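PDB 4P0F: serine protease inhibitor 4, isoform B from Drosophila melanogaster, which probably inhibits serine proteases, and perhaps some cysteine proteases, as a member of the serpin family, and is seen here in its cleaved form. Local coordinates for residues N20-L25 / L372-V377; T43-A48 / Q62-A67; M219-P224 / I352-D357; L233-N238 / P244-K249; A320-N325 / F360-V365. All coordinates share one frame; numbering follows the deposited sequence.

Interaction 1: residues N20-L25 / L372-V377; sequences NVYGKL and LFWGSV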
# COMPACT_ATOMS: atom_id res chain seq x y z
N ASN A 20 -1.75 -3.09 -11.12
CA ASN A 20 -0.51 -3.00 -11.89
C ASN A 20 0.70 -3.34 -11.01
O ASN A 20 1.56 -4.14 -11.40
CB ASN A 20 -0.34 -1.59 -12.48
CG ASN A 20 -1.33 -1.29 -13.58
OD1 ASN A 20 -2.06 -2.16 -14.07
ND2 ASN A 20 -1.33 -0.04 -14.03
N VAL A 21 0.76 -2.74 -9.83
CA VAL A 21 1.87 -2.97 -8.89
C VAL A 21 1.87 -4.42 -8.39
O VAL A 21 2.91 -5.08 -8.36
CB VAL A 21 1.79 -1.99 -7.70
CG1 VAL A 21 2.78 -2.38 -6.61
CG2 VAL A 21 2.07 -0.56 -8.18
N TYR A 22 0.68 -4.91 -8.03
CA TYR A 22 0.51 -6.28 -7.54
C TYR A 22 1.06 -7.26 -8.57
O TYR A 22 1.79 -8.20 -8.24
CB TYR A 22 -0.97 -6.52 -7.24
CG TYR A 22 -1.39 -7.87 -6.68
CD1 TYR A 22 -0.72 -8.45 -5.61
CD2 TYR A 22 -2.51 -8.51 -7.18
CE1 TYR A 22 -1.13 -9.67 -5.09
CE2 TYR A 22 -2.94 -9.72 -6.67
CZ TYR A 22 -2.25 -10.29 -5.63
OH TYR A 22 -2.71 -11.50 -5.15
N GLY A 23 0.74 -7.03 -9.84
CA GLY A 23 1.23 -7.89 -10.90
C GLY A 23 2.74 -7.89 -11.01
O GLY A 23 3.34 -8.95 -11.18
N LYS A 24 3.37 -6.72 -10.94
CA LYS A 24 4.82 -6.64 -11.02
C LYS A 24 5.50 -7.20 -9.77
O LYS A 24 6.58 -7.77 -9.86
CB LYS A 24 5.27 -5.18 -11.24
CG LYS A 24 4.77 -4.55 -12.54
CD LYS A 24 5.02 -5.43 -13.75
CE LYS A 24 4.53 -4.72 -15.02
NZ LYS A 24 4.60 -5.59 -16.21
N LEU A 25 4.88 -7.04 -8.61
CA LEU A 25 5.45 -7.57 -7.37
C LEU A 25 5.36 -9.09 -7.33
O LEU A 25 6.29 -9.76 -6.90
CB LEU A 25 4.75 -6.99 -6.14
CG LEU A 25 5.05 -5.53 -5.80
CD1 LEU A 25 4.17 -5.07 -4.64
CD2 LEU A 25 6.52 -5.34 -5.45
N LEU A 372 -6.73 0.47 0.21
CA LEU A 372 -5.71 1.00 1.11
C LEU A 372 -4.57 0.01 1.28
O LEU A 372 -3.40 0.41 1.37
CB LEU A 372 -6.32 1.35 2.47
CG LEU A 372 -7.32 2.50 2.45
CD1 LEU A 372 -7.98 2.66 3.81
CD2 LEU A 372 -6.67 3.80 2.00
N PHE A 373 -4.92 -1.27 1.32
CA PHE A 373 -3.96 -2.36 1.40
C PHE A 373 -4.39 -3.46 0.43
O PHE A 373 -5.59 -3.64 0.17
CB PHE A 373 -3.84 -2.94 2.82
CG PHE A 373 -3.25 -2.00 3.81
CD1 PHE A 373 -4.03 -1.07 4.46
CD2 PHE A 373 -1.90 -2.05 4.11
CE1 PHE A 373 -3.49 -0.20 5.38
CE2 PHE A 373 -1.36 -1.18 5.03
CZ PHE A 373 -2.16 -0.25 5.65
N TRP A 374 -3.41 -4.19 -0.07
CA TRP A 374 -3.63 -5.26 -1.04
C TRP A 374 -2.62 -6.35 -0.75
O TRP A 374 -1.45 -6.06 -0.49
CB TRP A 374 -3.47 -4.71 -2.45
CG TRP A 374 -4.06 -5.54 -3.54
CD1 TRP A 374 -3.73 -6.82 -3.87
CD2 TRP A 374 -5.07 -5.13 -4.48
NE1 TRP A 374 -4.49 -7.24 -4.93
CE2 TRP A 374 -5.31 -6.22 -5.33
CE3 TRP A 374 -5.80 -3.95 -4.68
CZ2 TRP A 374 -6.25 -6.17 -6.36
CZ3 TRP A 374 -6.72 -3.90 -5.70
CH2 TRP A 374 -6.94 -5.00 -6.53
N GLY A 375 -3.04 -7.61 -0.79
CA GLY A 375 -2.10 -8.68 -0.54
C GLY A 375 -2.53 -10.05 -1.00
O GLY A 375 -3.62 -10.23 -1.55
N SER A 376 -1.63 -11.00 -0.77
CA SER A 376 -1.80 -12.40 -1.09
C SER A 376 -1.44 -13.27 0.10
O SER A 376 -0.49 -12.96 0.82
CB SER A 376 -0.89 -12.81 -2.25
OG SER A 376 -1.32 -12.29 -3.48
N VAL A 377 -2.17 -14.36 0.27
CA VAL A 377 -1.74 -15.43 1.16
C VAL A 377 -1.46 -16.63 0.29
O VAL A 377 -2.37 -17.21 -0.29
CB VAL A 377 -2.80 -15.76 2.22
CG1 VAL A 377 -2.32 -16.93 3.09
CG2 VAL A 377 -3.08 -14.55 3.09

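Interaction 2: residues T43-A48 / Q62-A67; sequences TCAAMA and QGLGLA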
# COMPACT_ATOMS: atom_id res chain seq x y z
N THR A 43 0.60 8.06 -3.20
CA THR A 43 0.67 9.34 -2.51
C THR A 43 2.11 9.83 -2.45
O THR A 43 2.39 10.99 -2.76
CB THR A 43 0.09 9.23 -1.09
OG1 THR A 43 -1.29 8.83 -1.18
CG2 THR A 43 0.16 10.56 -0.36
N CYS A 44 3.03 8.95 -2.08
CA CYS A 44 4.43 9.35 -1.95
C CYS A 44 4.97 9.78 -3.31
O CYS A 44 5.65 10.80 -3.44
CB CYS A 44 5.28 8.22 -1.40
SG CYS A 44 6.96 8.75 -1.00
N ALA A 45 4.65 9.00 -4.33
CA ALA A 45 5.14 9.29 -5.68
C ALA A 45 4.49 10.55 -6.25
O ALA A 45 5.13 11.29 -7.02
CB ALA A 45 4.90 8.11 -6.59
N ALA A 46 3.23 10.81 -5.90
CA ALA A 46 2.55 12.02 -6.35
C ALA A 46 3.20 13.25 -5.72
O ALA A 46 3.30 14.30 -6.35
CB ALA A 46 1.06 11.98 -6.02
N MET A 47 3.62 13.14 -4.46
CA MET A 47 4.35 14.23 -3.81
C MET A 47 5.62 14.53 -4.58
O MET A 47 5.97 15.70 -4.79
CB MET A 47 4.66 13.90 -2.35
CG MET A 47 3.44 13.98 -1.43
SD MET A 47 3.82 13.90 0.33
CE MET A 47 4.30 12.20 0.47
N ALA A 48 6.33 13.49 -5.00
CA ALA A 48 7.55 13.70 -5.77
C ALA A 48 7.22 14.36 -7.10
O ALA A 48 7.94 15.25 -7.55
CB ALA A 48 8.29 12.40 -5.98
N GLN A 62 1.21 9.72 -15.89
CA GLN A 62 0.56 8.69 -16.67
C GLN A 62 0.80 7.30 -16.08
O GLN A 62 -0.07 6.44 -16.18
CB GLN A 62 1.02 8.76 -18.12
CG GLN A 62 0.76 10.13 -18.70
CD GLN A 62 1.23 10.27 -20.12
OE1 GLN A 62 1.97 9.42 -20.63
NE2 GLN A 62 0.81 11.33 -20.78
N GLY A 63 1.94 7.09 -15.43
CA GLY A 63 2.22 5.80 -14.82
C GLY A 63 1.48 5.57 -13.51
O GLY A 63 1.15 4.44 -13.17
N LEU A 64 1.23 6.65 -12.78
CA LEU A 64 0.50 6.59 -11.50
C LEU A 64 -1.01 6.72 -11.69
O LEU A 64 -1.80 6.36 -10.80
CB LEU A 64 0.98 7.69 -10.56
CG LEU A 64 2.45 7.65 -10.15
CD1 LEU A 64 2.82 8.93 -9.41
CD2 LEU A 64 2.72 6.42 -9.30
N GLY A 65 -1.42 7.25 -12.85
CA GLY A 65 -2.83 7.49 -13.10
C GLY A 65 -3.33 8.72 -12.36
O GLY A 65 -4.43 8.72 -11.82
N LEU A 66 -2.53 9.78 -12.34
CA LEU A 66 -2.94 10.97 -11.61
C LEU A 66 -4.05 11.72 -12.36
O LEU A 66 -4.30 11.46 -13.54
CB LEU A 66 -1.73 11.88 -11.36
CG LEU A 66 -0.56 11.23 -10.61
CD1 LEU A 66 0.49 12.27 -10.27
CD2 LEU A 66 -1.02 10.53 -9.34
N ALA A 67 -4.71 12.64 -11.66
CA ALA A 67 -5.96 13.24 -12.14
C ALA A 67 -5.78 14.07 -13.40
O ALA A 67 -6.69 14.17 -14.23
CB ALA A 67 -6.57 14.10 -11.04

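Interaction 3: residues M219-P224 / I352-D357; sequences MALELP and IEFFAD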
# COMPACT_ATOMS: atom_id res chain seq x y z
N MET A 219 -14.72 -16.83 -5.99
CA MET A 219 -15.79 -16.29 -5.17
C MET A 219 -15.20 -15.21 -4.30
O MET A 219 -13.99 -15.19 -4.05
CB MET A 219 -16.45 -17.38 -4.32
CG MET A 219 -17.03 -18.52 -5.12
SD MET A 219 -17.62 -19.89 -4.09
CE MET A 219 -18.13 -21.00 -5.40
N ALA A 220 -16.04 -14.28 -3.85
CA ALA A 220 -15.56 -13.20 -3.02
C ALA A 220 -16.48 -12.94 -1.85
O ALA A 220 -17.67 -13.22 -1.92
CB ALA A 220 -15.38 -11.93 -3.84
N LEU A 221 -15.90 -12.37 -0.80
CA LEU A 221 -16.60 -12.07 0.44
C LEU A 221 -16.02 -10.78 0.99
O LEU A 221 -14.81 -10.52 0.84
CB LEU A 221 -16.43 -13.23 1.45
CG LEU A 221 -17.34 -13.29 2.68
CD1 LEU A 221 -18.74 -13.72 2.29
CD2 LEU A 221 -16.76 -14.24 3.71
N GLU A 222 -16.88 -9.95 1.56
CA GLU A 222 -16.44 -8.74 2.25
C GLU A 222 -16.78 -8.81 3.73
O GLU A 222 -17.91 -9.09 4.10
CB GLU A 222 -17.09 -7.51 1.64
CG GLU A 222 -16.11 -6.57 1.03
CD GLU A 222 -16.76 -5.36 0.39
OE1 GLU A 222 -17.89 -4.99 0.79
OE2 GLU A 222 -16.13 -4.80 -0.51
N LEU A 223 -15.78 -8.54 4.56
CA LEU A 223 -15.92 -8.53 6.00
C LEU A 223 -15.82 -7.08 6.48
O LEU A 223 -14.74 -6.48 6.41
CB LEU A 223 -14.85 -9.40 6.65
CG LEU A 223 -14.75 -10.84 6.17
CD1 LEU A 223 -13.66 -11.59 6.91
CD2 LEU A 223 -16.09 -11.56 6.33
N PRO A 224 -16.94 -6.51 6.96
CA PRO A 224 -16.91 -5.09 7.35
C PRO A 224 -16.30 -4.84 8.73
O PRO A 224 -16.37 -5.70 9.60
CB PRO A 224 -18.39 -4.70 7.33
CG PRO A 224 -19.10 -5.96 7.64
CD PRO A 224 -18.30 -7.06 6.99
N ILE A 352 -23.90 -20.69 2.40
CA ILE A 352 -22.81 -20.90 1.47
C ILE A 352 -21.51 -21.05 2.25
O ILE A 352 -21.24 -20.25 3.15
CB ILE A 352 -22.72 -19.74 0.46
CG1 ILE A 352 -23.95 -19.76 -0.45
CG2 ILE A 352 -21.43 -19.80 -0.36
CD1 ILE A 352 -24.09 -18.56 -1.35
N GLU A 353 -20.72 -22.06 1.92
CA GLU A 353 -19.40 -22.22 2.53
C GLU A 353 -18.37 -21.35 1.82
O GLU A 353 -18.30 -21.31 0.59
CB GLU A 353 -18.96 -23.68 2.51
CG GLU A 353 -19.90 -24.58 3.29
CD GLU A 353 -19.39 -26.00 3.40
OE1 GLU A 353 -18.52 -26.38 2.59
OE2 GLU A 353 -19.84 -26.72 4.32
N PHE A 354 -17.58 -20.63 2.61
CA PHE A 354 -16.48 -19.84 2.09
C PHE A 354 -15.27 -20.14 2.97
O PHE A 354 -15.09 -19.52 4.02
CB PHE A 354 -16.82 -18.35 2.10
CG PHE A 354 -15.86 -17.50 1.32
CD1 PHE A 354 -14.66 -17.10 1.87
CD2 PHE A 354 -16.18 -17.07 0.04
CE1 PHE A 354 -13.77 -16.31 1.15
CE2 PHE A 354 -15.30 -16.28 -0.68
CZ PHE A 354 -14.10 -15.90 -0.13
N PHE A 355 -14.50 -21.15 2.57
CA PHE A 355 -13.42 -21.68 3.39
C PHE A 355 -12.11 -21.27 2.75
O PHE A 355 -11.72 -21.83 1.73
CB PHE A 355 -13.48 -23.21 3.51
CG PHE A 355 -14.70 -23.75 4.24
CD1 PHE A 355 -15.58 -22.91 4.91
CD2 PHE A 355 -14.95 -25.12 4.26
CE1 PHE A 355 -16.68 -23.42 5.58
CE2 PHE A 355 -16.06 -25.63 4.92
CZ PHE A 355 -16.92 -24.78 5.58
N ALA A 356 -11.44 -20.29 3.34
CA ALA A 356 -10.21 -19.75 2.76
C ALA A 356 -9.01 -20.61 3.17
O ALA A 356 -8.11 -20.17 3.90
CB ALA A 356 -10.01 -18.31 3.19
N ASP A 357 -9.04 -21.86 2.71
CA ASP A 357 -8.06 -22.85 3.14
C ASP A 357 -7.09 -23.20 2.03
O ASP A 357 -6.53 -24.30 2.00
CB ASP A 357 -8.77 -24.12 3.65
CG ASP A 357 -9.62 -24.80 2.58
OD1 ASP A 357 -9.64 -24.37 1.42
OD2 ASP A 357 -10.28 -25.80 2.93

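Interaction 4: residues L233-N238 / P244-K249; sequences LIVLPN and PALEEK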
# COMPACT_ATOMS: atom_id res chain seq x y z
N LEU A 233 -11.97 -7.35 1.67
CA LEU A 233 -12.43 -8.14 0.55
C LEU A 233 -11.50 -9.32 0.36
O LEU A 233 -10.29 -9.13 0.29
CB LEU A 233 -12.46 -7.30 -0.73
CG LEU A 233 -12.80 -8.03 -2.03
CD1 LEU A 233 -14.27 -8.41 -2.06
CD2 LEU A 233 -12.42 -7.15 -3.20
N ILE A 234 -12.07 -10.52 0.33
CA ILE A 234 -11.30 -11.74 0.07
C ILE A 234 -11.76 -12.30 -1.26
O ILE A 234 -12.95 -12.47 -1.46
CB ILE A 234 -11.51 -12.79 1.18
CG1 ILE A 234 -11.15 -12.20 2.55
CG2 ILE A 234 -10.67 -14.02 0.92
CD1 ILE A 234 -11.73 -12.95 3.71
N VAL A 235 -10.82 -12.57 -2.17
CA VAL A 235 -11.15 -13.21 -3.44
C VAL A 235 -10.44 -14.55 -3.47
O VAL A 235 -9.21 -14.63 -3.43
CB VAL A 235 -10.76 -12.35 -4.65
CG1 VAL A 235 -11.40 -12.91 -5.90
CG2 VAL A 235 -11.18 -10.91 -4.42
N LEU A 236 -11.24 -15.60 -3.54
CA LEU A 236 -10.82 -16.97 -3.35
C LEU A 236 -10.99 -17.77 -4.65
O LEU A 236 -12.12 -17.95 -5.11
CB LEU A 236 -11.64 -17.61 -2.23
CG LEU A 236 -11.32 -19.04 -1.84
CD1 LEU A 236 -9.93 -19.14 -1.22
CD2 LEU A 236 -12.39 -19.55 -0.86
N PRO A 237 -9.88 -18.24 -5.24
CA PRO A 237 -10.02 -19.12 -6.41
C PRO A 237 -10.86 -20.36 -6.08
O PRO A 237 -10.85 -20.81 -4.94
CB PRO A 237 -8.58 -19.52 -6.73
CG PRO A 237 -7.73 -18.46 -6.12
CD PRO A 237 -8.47 -17.97 -4.91
N ASN A 238 -11.57 -20.90 -7.07
CA ASN A 238 -12.38 -22.09 -6.84
C ASN A 238 -11.53 -23.35 -6.71
O ASN A 238 -11.99 -24.36 -6.18
CB ASN A 238 -13.40 -22.30 -7.97
CG ASN A 238 -14.50 -21.25 -7.98
OD1 ASN A 238 -14.77 -20.60 -6.98
ND2 ASN A 238 -15.16 -21.11 -9.13
N PRO A 244 -2.46 -18.08 -9.13
CA PRO A 244 -1.75 -17.39 -10.22
C PRO A 244 -2.65 -17.03 -11.40
O PRO A 244 -2.53 -15.93 -11.95
CB PRO A 244 -0.68 -18.40 -10.63
CG PRO A 244 -0.44 -19.22 -9.41
CD PRO A 244 -1.78 -19.34 -8.75
N ALA A 245 -3.57 -17.93 -11.75
CA ALA A 245 -4.51 -17.67 -12.84
C ALA A 245 -5.49 -16.58 -12.46
O ALA A 245 -5.84 -15.73 -13.28
CB ALA A 245 -5.24 -18.94 -13.21
N LEU A 246 -5.95 -16.58 -11.21
CA LEU A 246 -6.84 -15.52 -10.74
C LEU A 246 -6.15 -14.17 -10.82
O LEU A 246 -6.76 -13.17 -11.20
CB LEU A 246 -7.30 -15.76 -9.30
CG LEU A 246 -8.11 -14.63 -8.66
CD1 LEU A 246 -9.38 -14.34 -9.44
CD2 LEU A 246 -8.47 -14.97 -7.21
N GLU A 247 -4.88 -14.15 -10.44
CA GLU A 247 -4.11 -12.91 -10.41
C GLU A 247 -4.05 -12.31 -11.80
O GLU A 247 -4.15 -11.10 -11.97
CB GLU A 247 -2.70 -13.16 -9.87
CG GLU A 247 -2.66 -13.42 -8.38
CD GLU A 247 -1.26 -13.68 -7.85
OE1 GLU A 247 -0.33 -13.87 -8.66
OE2 GLU A 247 -1.08 -13.68 -6.61
N GLU A 248 -3.87 -13.18 -12.78
CA GLU A 248 -3.83 -12.76 -14.18
C GLU A 248 -5.18 -12.26 -14.67
O GLU A 248 -5.26 -11.28 -15.41
CB GLU A 248 -3.36 -13.92 -15.07
CG GLU A 248 -1.90 -14.29 -14.88
CD GLU A 248 -1.54 -15.61 -15.55
OE1 GLU A 248 -2.36 -16.14 -16.33
OE2 GLU A 248 -0.43 -16.13 -15.29
N LYS A 249 -6.25 -12.94 -14.26
CA LYS A 249 -7.59 -12.58 -14.69
C LYS A 249 -8.14 -11.32 -14.03
O LYS A 249 -9.02 -10.67 -14.59
CB LYS A 249 -8.56 -13.73 -14.43
CG LYS A 249 -8.35 -14.92 -15.33
CD LYS A 249 -9.36 -16.02 -15.03
CE LYS A 249 -8.87 -17.37 -15.53
NZ LYS A 249 -9.61 -18.51 -14.91

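Interaction 5: residues A320-N325 / F360-V365; sequences AFIEVN and FTYVLV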
# COMPACT_ATOMS: atom_id res chain seq x y z
N ALA A 320 5.40 -3.05 4.58
CA ALA A 320 4.03 -3.20 5.03
C ALA A 320 3.87 -4.41 5.96
O ALA A 320 4.69 -5.33 5.96
CB ALA A 320 3.10 -3.32 3.84
N PHE A 321 2.82 -4.34 6.77
CA PHE A 321 2.53 -5.33 7.81
C PHE A 321 1.03 -5.49 7.92
O PHE A 321 0.30 -4.50 7.81
CB PHE A 321 3.11 -4.90 9.16
CG PHE A 321 2.67 -5.76 10.31
CD1 PHE A 321 1.51 -5.46 11.01
CD2 PHE A 321 3.40 -6.86 10.68
CE1 PHE A 321 1.10 -6.26 12.06
CE2 PHE A 321 2.99 -7.67 11.73
CZ PHE A 321 1.84 -7.36 12.42
N ILE A 322 0.56 -6.71 8.15
CA ILE A 322 -0.85 -6.94 8.44
C ILE A 322 -0.99 -8.12 9.40
O ILE A 322 -0.22 -9.08 9.33
CB ILE A 322 -1.67 -7.19 7.15
CG1 ILE A 322 -3.16 -7.27 7.46
CG2 ILE A 322 -1.20 -8.45 6.44
CD1 ILE A 322 -4.06 -7.10 6.22
N GLU A 323 -1.93 -8.01 10.33
CA GLU A 323 -2.32 -9.13 11.19
C GLU A 323 -3.83 -9.21 11.16
O GLU A 323 -4.51 -8.19 11.29
CB GLU A 323 -1.81 -8.95 12.63
CG GLU A 323 -2.49 -7.83 13.42
CD GLU A 323 -3.83 -8.23 14.04
OE1 GLU A 323 -4.15 -9.44 14.07
OE2 GLU A 323 -4.58 -7.33 14.47
N VAL A 324 -4.34 -10.42 10.98
CA VAL A 324 -5.77 -10.69 10.92
C VAL A 324 -6.11 -11.73 11.99
O VAL A 324 -5.55 -12.82 11.98
CB VAL A 324 -6.17 -11.21 9.54
CG1 VAL A 324 -7.67 -11.58 9.49
CG2 VAL A 324 -5.84 -10.18 8.48
N ASN A 325 -7.00 -11.38 12.91
CA ASN A 325 -7.39 -12.31 13.98
C ASN A 325 -8.87 -12.19 14.32
O ASN A 325 -9.65 -11.63 13.55
CB ASN A 325 -6.52 -12.08 15.23
CG ASN A 325 -6.76 -10.73 15.89
OD1 ASN A 325 -7.67 -9.99 15.53
ND2 ASN A 325 -5.92 -10.40 16.87
N PHE A 360 -5.21 -17.20 -1.52
CA PHE A 360 -6.20 -16.19 -1.86
C PHE A 360 -5.60 -14.80 -1.88
O PHE A 360 -4.46 -14.59 -1.43
CB PHE A 360 -7.39 -16.24 -0.88
CG PHE A 360 -7.03 -15.99 0.56
CD1 PHE A 360 -7.02 -14.70 1.08
CD2 PHE A 360 -6.75 -17.05 1.41
CE1 PHE A 360 -6.71 -14.48 2.41
CE2 PHE A 360 -6.43 -16.83 2.73
CZ PHE A 360 -6.42 -15.54 3.24
N THR A 361 -6.34 -13.86 -2.46
CA THR A 361 -5.93 -12.47 -2.48
C THR A 361 -6.93 -11.68 -1.65
O THR A 361 -8.07 -12.12 -1.43
CB THR A 361 -5.79 -11.92 -3.92
OG1 THR A 361 -5.36 -10.56 -3.88
CG2 THR A 361 -7.08 -11.99 -4.64
N TYR A 362 -6.49 -10.55 -1.12
CA TYR A 362 -7.35 -9.75 -0.26
C TYR A 362 -7.03 -8.26 -0.45
O TYR A 362 -5.93 -7.88 -0.86
CB TYR A 362 -7.19 -10.15 1.22
CG TYR A 362 -5.80 -9.95 1.76
CD1 TYR A 362 -5.41 -8.71 2.25
CD2 TYR A 362 -4.87 -10.98 1.76
CE1 TYR A 362 -4.14 -8.51 2.73
CE2 TYR A 362 -3.59 -10.78 2.24
CZ TYR A 362 -3.23 -9.54 2.72
OH TYR A 362 -1.95 -9.33 3.19
N VAL A 363 -8.03 -7.44 -0.16
CA VAL A 363 -7.95 -6.00 -0.29
C VAL A 363 -8.66 -5.36 0.89
O VAL A 363 -9.77 -5.75 1.24
CB VAL A 363 -8.60 -5.50 -1.59
CG1 VAL A 363 -8.25 -4.02 -1.83
CG2 VAL A 363 -8.17 -6.34 -2.77
N LEU A 364 -8.01 -4.40 1.53
CA LEU A 364 -8.68 -3.55 2.51
C LEU A 364 -9.20 -2.33 1.76
O LEU A 364 -8.41 -1.52 1.24
CB LEU A 364 -7.73 -3.13 3.64
CG LEU A 364 -7.20 -4.26 4.54
CD1 LEU A 364 -6.35 -3.71 5.68
CD2 LEU A 364 -8.35 -5.06 5.11
N VAL A 365 -10.52 -2.23 1.66
CA VAL A 365 -11.16 -1.29 0.75
C VAL A 365 -12.05 -0.31 1.48
O VAL A 365 -12.82 -0.69 2.37
CB VAL A 365 -12.01 -2.03 -0.32
CG1 VAL A 365 -11.13 -2.84 -1.22
CG2 VAL A 365 -13.03 -2.93 0.32

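Interaction 1: residues N20-L25 / L372-V377
The side chains of Tyr22 and Trp374 cross at about a right angle, but the Tyr22 ring and the five-membered ring of Trp374 are tilted by only 49°. This is neither a stack nor an edge-to-face pair. The two centroids are 4.3 Å apart. Trp374 NE1 sits over one face of the Tyr22 ring, displaced toward the rim, and lies 3.3 Å from Tyr22 CD2. In return, Tyr22 CB lies over a face of the indole. Tyr22 swings its ring away from its own backbone N (chi1 -178°), which carries the ring off the helix toward the strand. The backbones stay well separated: the axes of helix and strand approach to 9.7 Å. Helix 6-28, the first helix of the serpin fold, lies here against strand 370-377 of sheet B.

At the far end of the phenol, Ser376 OG lies in the plane of the ring, at its edge. Tyr22 OH and Ser376 OG are modelled 2.3 Å apart. This is very short for a hydrogen bond, so its exact length is doubtful. Tyr22 OH also bonds to Thr361 OG1 on the adjacent strand 360-366. Gly375 and Tyr362 are joined by backbone hydrogen bonds, which pair the two strands.

With an alanine in place of Trp374, one face of the Tyr22 ring would probably lose its cover, leaving the phenol less firmly fixed in its tilt.

All of this is buried. The phenol meets an aromatic neighbour through its face, and Thr361 OG1 satisfies its oxygen. The doubtful length at Ser376 OG leaves the strength of that bond uncertain.

Interaction 2: residues T43-A48 / Q62-A67
Ala45, Ala46, Leu64 and Leu66 meet without any ring or other flat side chain between them. The one flat group touched is the peptide link from Ala45 to Ala46. Leu64 CD1 stands over a face of this link, 3.9 Å from Ala45 C and 4.0 Å from Ala46 N. The Ala45 methyl rises on the same side of the link as Leu64 CD1. Ala45 CB lies 3.6 Å from Leu64 CD1 and 3.9 Å from Leu64 CD2, so it meets both branches of the leucine.

The second pair is looser. Leu66 brings its CD2 to 4.2 Å from Ala46 CB. No hydrogen bond crosses the contact, and the chemistry is purely apolar.

Leu64 holds CG on the far side from its own carbonyl carbon (chi1 -62°), which helps bring CD1 over the link. Gly65, just past the end of the helix, has positive phi. The chain turns there, and the two leucines on either side of the glycine can both face helix 43-48. The small Ala45 side chain lets a Leu64 methyl come close to the helix backbone.

The contact joins the second and third helices of the serpin fold, 38-49 and 54-64, the former lying behind sheet A. Gln42 NE2 adds a hydrogen bond to Leu64 O. Helix 71-84 closes in through Phe78, which touches both Ala46 and Leu66. On another side of helix 38-49, Cys44 and Ala48 rest on strands 161-174 and 328-341.

Interaction 3: residues M219-P224 / I352-D357
Strands 219-224 and 352-355 cross almost perpendicularly, at 86°, with their axes 8.9 Å apart and Leu221 nearest Phe354. The Phe354 side chain fills the gap. Its ring is carried toward the other strand by a CG anti to the backbone N (chi1 -168°).

Leu221 CB lies over the centre of one ring face, 3.9 Å from the ring centroid and 10° off the normal. This is a CH-pi contact. The two side chains slide past each other in opposite directions, and Leu221 CD2 reaches Phe354 CD1 at 4.0 Å.

In the serpin fold, strand 352-355 belongs to sheet C, just beyond the reactive-centre loop. Strand 219-224 belongs to sheet B, so this ring ties the two sheets together. Ile234 and Leu236 on strand 230-237 and Val267 on strand 263-281 also touch it.

The outer end of the ring meets backbone: Phe354 CE2 is 3.7 Å from Ala220 C, and Met219 O lies at the ring edge. Met219 CB touches Phe354 CE2 at 4.0 Å, while the rest of the methionine leads away. With an alanine in place of Phe354, Leu221 would probably lose its aromatic partner and a gap would open between the crossed strands.

Interaction 4: residues L233-N238 / P244-K249
Leu246 of helix 244-249 points its side chain at Pro237 and Val235 of strand 233-237. It begins with CB, which touches Pro237 CG at 4.2 Å. CG lies anti to the backbone N (chi1 173°), which sends the branched end toward the strand.

CD2 is the branch that touches. It packs on the proline ring, 3.7 Å from Pro237 CG and 3.8 Å from Pro237 CD. The two side chains cross at about a right angle. The same methyl also reaches Val235, where Leu246 CD2 is 3.8 Å from Val235 CG1. One leucine methyl thus fits against two residues. Val235 and Pro237 point to the same side, as alternate residues of a strand do, and Leu236 between them points away.

Every contact is apolar, and no hydrogen bond crosses. The strand ends at the proline, and a short connection leads into the helix, so the contact folds the helix back on the strand that precedes it.

Leu246 also rests on Leu216 and on Ala218 of strand 218-224. Helix 243-249 thus lies against the ends of two neighbouring strands of serpin sheet B. Strand 230-237 pairs with strand 360-366, Val235 bonding to Thr361 through the backbone. Glu247 extends from the helix toward helix 6-28, touching Tyr22 and Ser26.

Interaction 5: residues A320-N325 / F360-V365
Ile322 makes all the contacts of this pair, and they are of two kinds: methyl against methyl, and methyl against phenol.

The first kind is with Leu364. Ile322 CD1 and Leu364 CD1 come tip to tip at 4.1 Å.

The second kind is with Tyr362. Ile322 CD1 comes obliquely to the ring, 3.8 Å from Tyr362 CE1. Ile322 CG2 lies 3.4 Å from Tyr362 OH, at the end of the ring. The two side chains come from opposite directions. With CG1 of Ile322 anti to the backbone N (chi1 -174°) and the chain extended beyond it, CD1 reaches toward the other strand.

No hydrogen bond spans the contact. The strands face each other rather than pair: the nearest CA atoms, of Ile322 and Leu364, are 10.4 Å apart. Side chains alone bridge that distance.

The contact is consistent with the packing of sheet A on sheet B in serpins. Strand 311-324 lies between strands 263-281 and 328-341. Strand 328-341 corresponds to the reactive loop, inserted as a strand of sheet A in the cleaved form, and its Thr329 touches Ile322. Strand 360-366 runs between strands 230-237 and 370-377, and Leu364 also rests on Met232 of the former.

All five contacts are mainly buried, but interactions 1 and 5 lie nearest the centre of the chain and interaction 3 is farthest out, with the partly exposed Met219 at its margin. Interactions 1, 4 and 5 use neighbouring strands: 360-366 pairs with both 370-377 and 230-237. Interaction 3 joins this set because strand 218-224 pairs with 230-237. Interaction 2 stands apart in the helices, its centre about 17 Å from that of interaction 1. The chemistry differs too. Interaction 1 alone has a polar bond between its two segments, and Glu247 OE2 of the helix in interaction 4 lies 3.1 Å from its Tyr22 OH. Interactions 2 and 4 are aliphatic, whereas 3 and 5 set aliphatic groups against a ring, 5 with a methyl pair besides.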